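Local coordinates for protein glycoside hydrolase family 31 (Kribbella flavida DSM 17836, PDB 5X3I) that hydrolyses the alpha-1,3-glucosidic linkages of the cyclic tetrasaccharide cyclobis-(1-6)-alpha-nigerosyl, breaking it down to isomaltose inside the cell, at residues G356-Y366 with E454-F463; E577-F588 with V721-Y729. The protein carries 1 engineered substitution. All coordinates share one frame; numbering follows the deposited sequence.

Interaction 1: residues G356-Y366 with E454-F463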
loop_
_atom_site.group_PDB
_atom_site.type_symbol
_atom_site.label_atom_id
_atom_site.label_comp_id
_atom_site.label_asym_id
_atom_site.label_seq_id
_atom_site.Cartn_x
_atom_site.Cartn_y
_atom_site.Cartn_z
ATOM N N GLY A 356 -31.388 -5.693 0.541
ATOM C CA GLY A 356 -29.991 -5.349 0.726
ATOM C C GLY A 356 -29.657 -4.789 2.101
ATOM O O GLY A 356 -28.622 -4.157 2.280
ATOM N N SER A 357 -30.537 -5.009 3.070
ATOM C CA SER A 357 -30.273 -4.604 4.442
ATOM C C SER A 357 -29.270 -5.557 5.082
ATOM O O SER A 357 -29.127 -6.687 4.653
ATOM C CB SER A 357 -31.564 -4.570 5.261
ATOM O OG SER A 357 -32.203 -5.831 5.258
ATOM N N ALA A 358 -28.586 -5.084 6.112
ATOM C CA ALA A 358 -27.617 -5.883 6.839
ATOM C C ALA A 358 -28.281 -6.971 7.696
ATOM O O ALA A 358 -29.428 -6.833 8.087
ATOM C CB ALA A 358 -26.766 -4.984 7.707
ATOM N N HIS A 359 -27.536 -8.032 7.995
ATOM C CA HIS A 359 -28.019 -9.145 8.836
ATOM C C HIS A 359 -27.683 -8.971 10.308
ATOM O O HIS A 359 -26.668 -8.372 10.644
ATOM C CB HIS A 359 -27.439 -10.483 8.377
ATOM C CG HIS A 359 -28.008 -10.978 7.089
ATOM N ND1 HIS A 359 -29.259 -11.544 6.997
ATOM C CD2 HIS A 359 -27.499 -10.982 5.837
ATOM C CE1 HIS A 359 -29.501 -11.870 5.741
ATOM N NE2 HIS A 359 -28.448 -11.541 5.018
ATOM N N ARG A 360 -28.559 -9.447 11.188
ATOM C CA ARG A 360 -28.158 -9.591 12.577
ATOM C C ARG A 360 -27.554 -10.983 12.789
ATOM O O ARG A 360 -27.690 -11.852 11.932
ATOM C CB ARG A 360 -29.363 -9.378 13.502
ATOM C CG ARG A 360 -30.404 -8.402 12.950
ATOM C CD ARG A 360 -31.666 -8.359 13.814
ATOM N NE ARG A 360 -31.480 -7.564 15.023
ATOM C CZ ARG A 360 -32.195 -7.697 16.133
ATOM N NH1 ARG A 360 -33.158 -8.612 16.209
ATOM N NH2 ARG A 360 -31.941 -6.916 17.173
ATOM N N ALA A 361 -27.001 -11.227 13.970
ATOM C CA ALA A 361 -26.275 -12.470 14.229
ATOM C C ALA A 361 -27.220 -13.668 14.214
ATOM O O ALA A 361 -26.885 -14.740 13.718
ATOM C CB ALA A 361 -25.551 -12.399 15.555
ATOM N N GLU A 362 -28.421 -13.454 14.733
ATOM C CA GLU A 362 -29.382 -14.531 14.875
ATOM C C GLU A 362 -29.993 -14.958 13.531
ATOM O O GLU A 362 -30.689 -15.959 13.476
ATOM C CB GLU A 362 -30.480 -14.128 15.866
ATOM C CG GLU A 362 -31.260 -12.891 15.469
ATOM C CD GLU A 362 -30.671 -11.587 16.004
ATOM O OE1 GLU A 362 -29.465 -11.539 16.363
ATOM O OE2 GLU A 362 -31.435 -10.596 16.054
ATOM N N ASP A 363 -29.732 -14.212 12.457
ATOM C CA ASP A 363 -30.156 -14.631 11.121
ATOM C C ASP A 363 -29.447 -15.908 10.677
ATOM O O ASP A 363 -29.934 -16.616 9.808
ATOM C CB ASP A 363 -29.878 -13.557 10.059
ATOM C CG ASP A 363 -30.600 -12.245 10.314
ATOM O OD1 ASP A 363 -31.532 -12.181 11.137
ATOM O OD2 ASP A 363 -30.232 -11.268 9.648
ATOM N N PHE A 364 -28.276 -16.167 11.245
ATOM C CA PHE A 364 -27.386 -17.195 10.720
ATOM C C PHE A 364 -27.450 -18.514 11.498
ATOM O O PHE A 364 -27.476 -18.523 12.723
ATOM C CB PHE A 364 -25.941 -16.683 10.710
ATOM C CG PHE A 364 -25.721 -15.472 9.838
ATOM C CD1 PHE A 364 -25.773 -15.575 8.451
ATOM C CD2 PHE A 364 -25.455 -14.231 10.403
ATOM C CE1 PHE A 364 -25.570 -14.463 7.648
ATOM C CE2 PHE A 364 -25.249 -13.110 9.605
ATOM C CZ PHE A 364 -25.306 -13.222 8.226
ATOM N N SER A 365 -27.471 -19.619 10.768
ATOM C CA SER A 365 -27.221 -20.931 11.349
ATOM C C SER A 365 -25.936 -21.469 10.763
ATOM O O SER A 365 -25.625 -21.192 9.618
ATOM C CB SER A 365 -28.366 -21.910 11.073
ATOM O OG SER A 365 -29.609 -21.338 11.418
ATOM N N TYR A 366 -25.212 -22.252 11.548
ATOM C CA TYR A 366 -23.963 -22.847 11.111
ATOM C C TYR A 366 -24.061 -24.374 11.224
ATOM O O TYR A 366 -24.318 -24.918 12.289
ATOM C CB TYR A 366 -22.799 -22.270 11.930
ATOM C CG TYR A 366 -22.779 -20.754 11.872
ATOM C CD1 TYR A 366 -22.122 -20.087 10.845
ATOM C CD2 TYR A 366 -23.457 -19.992 12.816
ATOM C CE1 TYR A 366 -22.126 -18.699 10.767
ATOM C CE2 TYR A 366 -23.464 -18.606 12.747
ATOM C CZ TYR A 366 -22.797 -17.969 11.713
ATOM O OH TYR A 366 -22.809 -16.605 11.636
ATOM N N GLU A 454 -22.153 -1.692 8.330
ATOM C CA GLU A 454 -23.262 -2.260 9.099
ATOM C C GLU A 454 -23.397 -3.758 8.832
ATOM O O GLU A 454 -23.795 -4.505 9.696
ATOM C CB GLU A 454 -24.586 -1.556 8.784
ATOM C CG GLU A 454 -25.742 -1.969 9.686
ATOM C CD GLU A 454 -25.577 -1.531 11.140
ATOM O OE1 GLU A 454 -24.676 -0.725 11.454
ATOM O OE2 GLU A 454 -26.371 -1.994 11.974
ATOM N N LYS A 455 -23.039 -4.184 7.629
ATOM C CA LYS A 455 -23.104 -5.598 7.274
ATOM C C LYS A 455 -22.102 -6.429 8.077
ATOM O O LYS A 455 -22.313 -7.623 8.294
ATOM C CB LYS A 455 -22.861 -5.771 5.768
ATOM C CG LYS A 455 -23.830 -4.944 4.911
ATOM C CD LYS A 455 -23.750 -5.292 3.438
ATOM C CE LYS A 455 -24.706 -4.410 2.618
ATOM N NZ LYS A 455 -26.102 -4.486 3.112
ATOM N N ARG A 456 -21.023 -5.783 8.513
ATOM C CA ARG A 456 -19.987 -6.436 9.300
ATOM C C ARG A 456 -20.183 -6.291 10.826
ATOM O O ARG A 456 -19.420 -6.868 11.607
ATOM C CB ARG A 456 -18.614 -5.881 8.917
ATOM C CG ARG A 456 -18.091 -6.292 7.534
ATOM C CD ARG A 456 -18.695 -5.495 6.379
ATOM N NE ARG A 456 -18.056 -5.909 5.137
ATOM C CZ ARG A 456 -18.530 -5.705 3.914
ATOM N NH1 ARG A 456 -19.672 -5.050 3.714
ATOM N NH2 ARG A 456 -17.840 -6.166 2.882
ATOM N N ARG A 457 -21.182 -5.515 11.235
ATOM C CA ARG A 457 -21.315 -5.154 12.646
ATOM C C ARG A 457 -21.438 -6.378 13.565
ATOM O O ARG A 457 -20.806 -6.421 14.620
ATOM C CB ARG A 457 -22.509 -4.217 12.870
ATOM C CG ARG A 457 -22.718 -3.810 14.330
ATOM C CD ARG A 457 -23.714 -2.654 14.477
ATOM N NE ARG A 457 -23.203 -1.461 13.820
ATOM C CZ ARG A 457 -22.288 -0.654 14.346
ATOM N NH1 ARG A 457 -21.800 -0.890 15.561
ATOM N NH2 ARG A 457 -21.864 0.397 13.658
ATOM N N TYR A 458 -22.223 -7.372 13.157
ATOM C CA TYR A 458 -22.399 -8.568 13.984
ATOM C C TYR A 458 -21.080 -9.330 14.184
ATOM O O TYR A 458 -20.921 -10.047 15.167
ATOM C CB TYR A 458 -23.456 -9.499 13.383
ATOM C CG TYR A 458 -22.964 -10.309 12.207
ATOM C CD1 TYR A 458 -22.863 -9.741 10.946
ATOM C CD2 TYR A 458 -22.608 -11.642 12.355
ATOM C CE1 TYR A 458 -22.417 -10.478 9.862
ATOM C CE2 TYR A 458 -22.159 -12.395 11.272
ATOM C CZ TYR A 458 -22.064 -11.800 10.029
ATOM O OH TYR A 458 -21.616 -12.518 8.955
ATOM N N LEU A 459 -20.127 -9.156 13.271
ATOM C CA LEU A 459 -18.833 -9.819 13.409
ATOM C C LEU A 459 -18.072 -9.272 14.605
ATOM O O LEU A 459 -17.415 -10.032 15.317
ATOM C CB LEU A 459 -17.985 -9.677 12.142
ATOM C CG LEU A 459 -18.547 -10.261 10.849
ATOM C CD1 LEU A 459 -17.813 -9.666 9.644
ATOM C CD2 LEU A 459 -18.444 -11.791 10.837
ATOM N N VAL A 460 -18.147 -7.958 14.812
ATOM C CA VAL A 460 -17.524 -7.342 15.986
ATOM C C VAL A 460 -18.386 -7.439 17.260
ATOM O O VAL A 460 -17.866 -7.693 18.337
ATOM C CB VAL A 460 -17.169 -5.862 15.734
ATOM C CG1 VAL A 460 -16.394 -5.318 16.899
ATOM C CG2 VAL A 460 -16.314 -5.721 14.485
ATOM N N GLU A 461 -19.691 -7.222 17.142
ATOM C CA GLU A 461 -20.541 -7.155 18.331
ATOM C C GLU A 461 -20.943 -8.540 18.879
ATOM O O GLU A 461 -20.923 -8.751 20.081
ATOM C CB GLU A 461 -21.774 -6.292 18.047
ATOM C CG GLU A 461 -21.388 -4.837 17.826
ATOM C CD GLU A 461 -22.562 -3.880 17.778
ATOM O OE1 GLU A 461 -23.725 -4.320 17.848
ATOM O OE2 GLU A 461 -22.307 -2.666 17.642
ATOM N N HIS A 462 -21.291 -9.474 18.006
ATOM C CA HIS A 462 -21.604 -10.833 18.435
ATOM C C HIS A 462 -20.340 -11.683 18.514
ATOM O O HIS A 462 -20.038 -12.231 19.563
ATOM C CB HIS A 462 -22.634 -11.496 17.523
ATOM C CG HIS A 462 -22.879 -12.939 17.853
ATOM N ND1 HIS A 462 -23.552 -13.344 18.987
ATOM C CD2 HIS A 462 -22.523 -14.073 17.203
ATOM C CE1 HIS A 462 -23.600 -14.663 19.019
ATOM N NE2 HIS A 462 -22.990 -15.129 17.945
ATOM N N PHE A 463 -19.635 -11.850 17.395
ATOM C CA PHE A 463 -18.463 -12.722 17.388
ATOM C C PHE A 463 -17.217 -12.132 18.063
ATOM O O PHE A 463 -16.251 -12.845 18.264
ATOM C CB PHE A 463 -18.133 -13.152 15.951
ATOM C CG PHE A 463 -19.136 -14.094 15.370
ATOM C CD1 PHE A 463 -19.197 -15.410 15.803
ATOM C CD2 PHE A 463 -20.042 -13.665 14.414
ATOM C CE1 PHE A 463 -20.140 -16.285 15.287
ATOM C CE2 PHE A 463 -20.979 -14.525 13.891
ATOM C CZ PHE A 463 -21.032 -15.845 14.327
HETATM O O HOH W 1 -26.578 -7.356 3.433
HETATM O O HOH W 2 -24.553 -6.736 11.248
HETATM O O HOH W 3 -24.783 -8.618 7.050
HETATM O O HOH W 4 -22.127 -15.442 9.058
#
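Ala358 and Ala361 bring the loop 356-366 against the turn and short helix of 454-463: the CA atoms of Ala358 and Lys455 are 4.5 Å apart, those of Ala361 and Tyr458 5.5 Å. Glu454 to Arg457 make a type I turn, and a 3-10 segment at 361-363 carries the loop past helix 457-461. One water donates to both His359 O and Glu454 O and accepts from Tyr458 N; another joins His359 N to Lys455 O. The direct hydrogen bond is from Lys455 NZ to Gly356 O, 2.7 Å long, with the ammonium well above the carbonyl plane; the lysine chain runs extended and bends at its last torsion (chi4 -55°) to arrive there. Both segments belong to the TIM-barrel domain of this family 31 hydrolase, the helix lying just ahead of barrel strand 467-470 and the contact away from the proposed active-site residues. Phe364 lies over one face of the Tyr458 ring in an offset stack, centroids 4.9 Å apart and planes at 30°, with Phe364 CE2 3.5 Å from Tyr458 CZ. Leu459 CG lies over the opposite face of that tyrosine, toward its rim; the tyrosine OH bonds to Thr343 O and, through a water, to Tyr366 OH, and this water sits over the centre of the Phe364 ring. Further along, Tyr366 OH meets the edge of the Phe463 ring, 3.3 Å from Phe463 CZ. Ala361 CB rests over the face of the His462 imidazole in a CH-pi contact, 4.0 Å from the ring centroid. His359 ND1 and Arg360 N grip Asp363 OD2 from opposite faces of the carboxylate.

Interaction 2: residues E577-F588 with V721-Y729; sequences ELYLRAAAASAF and VPLEVVPVY
Arg581 leaves the helix with CG beside its backbone N and anti to the carbonyl carbon (chi1 -66°), and a bend at chi2 (-54°) turns the guanidinium to the Val721 carbonyl. There NH1 and NH2 both bond to Val721 O, which lies in the guanidinium plane: NH2 is the shorter and straighter donor at 2.9 Å, NH1 follows at 3.2 Å and reaches the oxygen from well above the carbonyl plane. NH1 also makes a weak bond to Pro722 O and donates to a water that in turn donates to Val725 O, so the one group gathers three carbonyls of the loop at its edge. Leu723 CD2 sits squarely over one guanidinium face, 3.6 Å from Arg581 CZ, while Leu723 CD1 meets Leu580 CD1 at 4.0 Å. A leucine in place of Arg581 would probably leave the buried Val721 carbonyl without both of these donors and the loop less firmly fixed to the helix. Farther along the helix the side chains that meet are apolar. Val726 CG1 touches Ala584 CB at 4.0 Å and Phe588 CE1 at 3.9 Å; Val728 CG2 stands over the centre of the Phe588 ring, only 9° off its normal, as a CH-pi contact. This is a domain interface, joining helix 576-586 of the TIM-barrel domain to the C-terminal beta domain. Helix 541-556 packs on Arg581 through Trp541 and Phe544, helix 622-650 lies against Ala584, Phe588 and Leu723, and strand 728-731 runs between strands 681-683 and 703-705 of its antiparallel sheet.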
loop_
_atom_site.group_PDB
_atom_site.type_symbol
_atom_site.label_atom_id
_atom_site.label_comp_id
_atom_site.label_asym_id
_atom_site.label_seq_id
_atom_site.Cartn_x
_atom_site.Cartn_y
_atom_site.Cartn_z
ATOM N N GLU A 577 17.712 -20.030 5.992
ATOM C CA GLU A 577 18.553 -18.881 6.302
ATOM C C GLU A 577 17.815 -17.557 6.105
ATOM O O GLU A 577 17.850 -16.698 6.976
ATOM C CB GLU A 577 19.834 -18.898 5.457
ATOM C CG GLU A 577 20.741 -17.705 5.701
ATOM C CD GLU A 577 22.008 -17.745 4.855
ATOM O OE1 GLU A 577 22.022 -18.466 3.843
ATOM O OE2 GLU A 577 22.982 -17.051 5.200
ATOM N N LEU A 578 17.160 -17.391 4.964
ATOM C CA LEU A 578 16.359 -16.193 4.721
ATOM C C LEU A 578 15.255 -16.055 5.769
ATOM O O LEU A 578 15.055 -14.988 6.326
ATOM C CB LEU A 578 15.747 -16.222 3.319
ATOM C CG LEU A 578 14.709 -15.142 3.009
ATOM C CD1 LEU A 578 15.302 -13.762 3.170
ATOM C CD2 LEU A 578 14.102 -15.320 1.616
ATOM N N TYR A 579 14.554 -17.149 6.039
ATOM C CA TYR A 579 13.443 -17.131 6.993
ATOM C C TYR A 579 13.905 -16.635 8.365
ATOM O O TYR A 579 13.310 -15.728 8.932
ATOM C CB TYR A 579 12.825 -18.522 7.102
ATOM C CG TYR A 579 11.558 -18.617 7.934
ATOM C CD1 TYR A 579 10.363 -18.065 7.488
ATOM C CD2 TYR A 579 11.555 -19.290 9.144
ATOM C CE1 TYR A 579 9.201 -18.174 8.240
ATOM C CE2 TYR A 579 10.401 -19.411 9.902
ATOM C CZ TYR A 579 9.225 -18.849 9.447
ATOM O OH TYR A 579 8.078 -18.971 10.200
ATOM N N LEU A 580 14.994 -17.202 8.868
ATOM C CA LEU A 580 15.487 -16.856 10.200
ATOM C C LEU A 580 16.146 -15.481 10.257
ATOM O O LEU A 580 16.057 -14.807 11.270
ATOM C CB LEU A 580 16.458 -17.928 10.703
ATOM C CG LEU A 580 15.760 -19.244 11.061
ATOM C CD1 LEU A 580 16.767 -20.356 11.261
ATOM C CD2 LEU A 580 14.892 -19.065 12.306
ATOM N N ARG A 581 16.806 -15.063 9.179
ATOM C CA ARG A 581 17.301 -13.685 9.118
ATOM C C ARG A 581 16.114 -12.723 9.148
ATOM O O ARG A 581 16.129 -11.733 9.855
ATOM C CB ARG A 581 18.143 -13.432 7.859
ATOM C CG ARG A 581 19.468 -14.191 7.788
ATOM C CD ARG A 581 20.345 -13.976 9.013
ATOM N NE ARG A 581 21.730 -14.352 8.746
ATOM C CZ ARG A 581 22.661 -14.509 9.678
ATOM N NH1 ARG A 581 22.356 -14.339 10.955
ATOM N NH2 ARG A 581 23.894 -14.849 9.335
ATOM N N ALA A 582 15.092 -13.031 8.362
ATOM C CA ALA A 582 13.890 -12.209 8.325
ATOM C C ALA A 582 13.203 -12.195 9.684
ATOM O O ALA A 582 12.861 -11.140 10.196
ATOM C CB ALA A 582 12.934 -12.709 7.264
ATOM N N ALA A 583 13.009 -13.379 10.256
ATOM C CA ALA A 583 12.320 -13.502 11.537
ATOM C C ALA A 583 13.040 -12.718 12.629
ATOM O O ALA A 583 12.404 -12.023 13.410
ATOM C CB ALA A 583 12.181 -14.965 11.933
ATOM N N ALA A 584 14.366 -12.822 12.671
ATOM C CA ALA A 584 15.135 -12.144 13.706
ATOM C C ALA A 584 15.009 -10.630 13.621
ATOM O O ALA A 584 14.777 -9.972 14.627
ATOM C CB ALA A 584 16.587 -12.548 13.640
ATOM N N ALA A 585 15.151 -10.077 12.419
ATOM C CA ALA A 585 15.022 -8.638 12.240
ATOM C C ALA A 585 13.601 -8.183 12.544
ATOM O O ALA A 585 13.392 -7.128 13.119
ATOM C CB ALA A 585 15.421 -8.226 10.805
ATOM N N SER A 586 12.626 -8.993 12.158
ATOM C CA SER A 586 11.220 -8.613 12.305
ATOM C C SER A 586 10.780 -8.536 13.767
ATOM O O SER A 586 9.919 -7.733 14.116
ATOM C CB SER A 586 10.328 -9.586 11.546
ATOM O OG SER A 586 10.587 -9.509 10.163
ATOM N N ALA A 587 11.403 -9.347 14.616
ATOM C CA ALA A 587 11.175 -9.287 16.065
ATOM C C ALA A 587 11.521 -7.906 16.639
ATOM O O ALA A 587 11.111 -7.534 17.734
ATOM C CB ALA A 587 11.986 -10.376 16.759
ATOM N N PHE A 588 12.357 -7.198 15.906
ATOM C CA PHE A 588 12.751 -5.812 16.161
ATOM C C PHE A 588 12.030 -4.724 15.315
ATOM O O PHE A 588 12.573 -3.643 15.083
ATOM C CB PHE A 588 14.266 -5.740 16.125
ATOM C CG PHE A 588 14.896 -6.544 17.244
ATOM C CD1 PHE A 588 15.378 -7.818 17.018
ATOM C CD2 PHE A 588 14.921 -6.052 18.537
ATOM C CE1 PHE A 588 15.930 -8.555 18.037
ATOM C CE2 PHE A 588 15.474 -6.793 19.566
ATOM C CZ PHE A 588 15.969 -8.046 19.320
ATOM N N VAL A 721 27.680 -13.235 13.404
ATOM C CA VAL A 721 26.243 -13.359 13.236
ATOM C C VAL A 721 25.809 -14.782 12.903
ATOM O O VAL A 721 25.398 -15.073 11.787
ATOM C CB VAL A 721 25.724 -12.392 12.157
ATOM C CG1 VAL A 721 25.627 -10.995 12.728
ATOM C CG2 VAL A 721 26.628 -12.410 10.927
ATOM N N PRO A 722 25.863 -15.677 13.900
ATOM C CA PRO A 722 25.200 -16.971 13.740
ATOM C C PRO A 722 23.700 -16.722 13.636
ATOM O O PRO A 722 23.273 -15.622 13.950
ATOM C CB PRO A 722 25.564 -17.713 15.021
ATOM C CG PRO A 722 25.759 -16.627 16.021
ATOM C CD PRO A 722 26.397 -15.500 15.259
ATOM N N LEU A 723 22.924 -17.695 13.184
ATOM C CA LEU A 723 21.503 -17.457 12.933
ATOM C C LEU A 723 20.717 -16.985 14.165
ATOM O O LEU A 723 19.672 -16.364 14.030
ATOM C CB LEU A 723 20.865 -18.717 12.348
ATOM C CG LEU A 723 21.353 -19.012 10.923
ATOM C CD1 LEU A 723 20.677 -20.216 10.305
ATOM C CD2 LEU A 723 21.139 -17.796 10.044
ATOM N N GLU A 724 21.229 -17.222 15.364
ATOM C CA GLU A 724 20.472 -16.832 16.545
ATOM C C GLU A 724 20.704 -15.368 16.905
ATOM O O GLU A 724 20.157 -14.872 17.878
ATOM C CB GLU A 724 20.817 -17.725 17.741
ATOM C CG GLU A 724 22.212 -17.545 18.291
ATOM C CD GLU A 724 23.176 -18.605 17.800
ATOM O OE1 GLU A 724 24.231 -18.777 18.446
ATOM O OE2 GLU A 724 22.887 -19.265 16.774
ATOM N N VAL A 725 21.512 -14.679 16.110
ATOM C CA VAL A 725 21.859 -13.296 16.406
ATOM C C VAL A 725 21.537 -12.351 15.251
ATOM O O VAL A 725 21.800 -12.658 14.095
ATOM C CB VAL A 725 23.368 -13.181 16.760
ATOM C CG1 VAL A 725 23.887 -11.754 16.580
ATOM C CG2 VAL A 725 23.622 -13.670 18.176
ATOM N N VAL A 726 20.934 -11.215 15.576
ATOM C CA VAL A 726 20.942 -10.063 14.687
ATOM C C VAL A 726 21.551 -8.966 15.528
ATOM O O VAL A 726 21.223 -8.850 16.704
ATOM C CB VAL A 726 19.522 -9.663 14.183
ATOM C CG1 VAL A 726 18.523 -9.531 15.342
ATOM C CG2 VAL A 726 19.566 -8.363 13.399
ATOM N N PRO A 727 22.446 -8.157 14.934
ATOM C CA PRO A 727 23.108 -7.155 15.768
ATOM C C PRO A 727 22.137 -6.127 16.306
ATOM O O PRO A 727 21.381 -5.531 15.548
ATOM C CB PRO A 727 24.130 -6.523 14.813
ATOM C CG PRO A 727 24.422 -7.600 13.830
ATOM C CD PRO A 727 23.110 -8.313 13.628
ATOM N N VAL A 728 22.183 -5.924 17.614
ATOM C CA VAL A 728 21.321 -4.996 18.318
ATOM C C VAL A 728 22.140 -4.354 19.421
ATOM O O VAL A 728 22.868 -5.034 20.131
ATOM C CB VAL A 728 20.084 -5.691 18.936
ATOM C CG1 VAL A 728 19.310 -4.726 19.827
ATOM C CG2 VAL A 728 19.192 -6.266 17.870
ATOM N N TYR A 729 22.012 -3.049 19.571
ATOM C CA TYR A 729 22.790 -2.327 20.555
ATOM C C TYR A 729 21.881 -1.414 21.343
ATOM O O TYR A 729 20.963 -0.824 20.798
ATOM C CB TYR A 729 23.920 -1.539 19.876
ATOM C CG TYR A 729 24.887 -2.436 19.142
ATOM C CD1 TYR A 729 26.003 -2.952 19.783
ATOM C CD2 TYR A 729 24.668 -2.793 17.825
ATOM C CE1 TYR A 729 26.874 -3.790 19.131
ATOM C CE2 TYR A 729 25.540 -3.626 17.159
ATOM C CZ TYR A 729 26.641 -4.122 17.820
ATOM O OH TYR A 729 27.509 -4.956 17.172
HETATM O O HOH W 5 18.762 -14.892 12.181
HETATM O O HOH W 6 20.180 -12.460 12.010
#

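From the N terminus, the chain passes through its beta-rich N-terminal regions before entering the TIM barrel. Interaction 1 closes the first loop, bringing 356-366 together with 454-463 across 87 residues that include barrel strand 388-393. Barrel strands 467-470 to 562-565 follow before interaction 2 opens at 577-588; it closes 132 residues later at 721-729, after the last barrel strand, the long helix 622-650 and much of the C-terminal sheet. The two loops are in series, neither nested nor crossed. The centres of interactions 1 and 2 lie about 43 Å apart, and the two do not touch. Interaction 1 works within the barrel domain; interaction 2 fastens that domain to the C-terminal one.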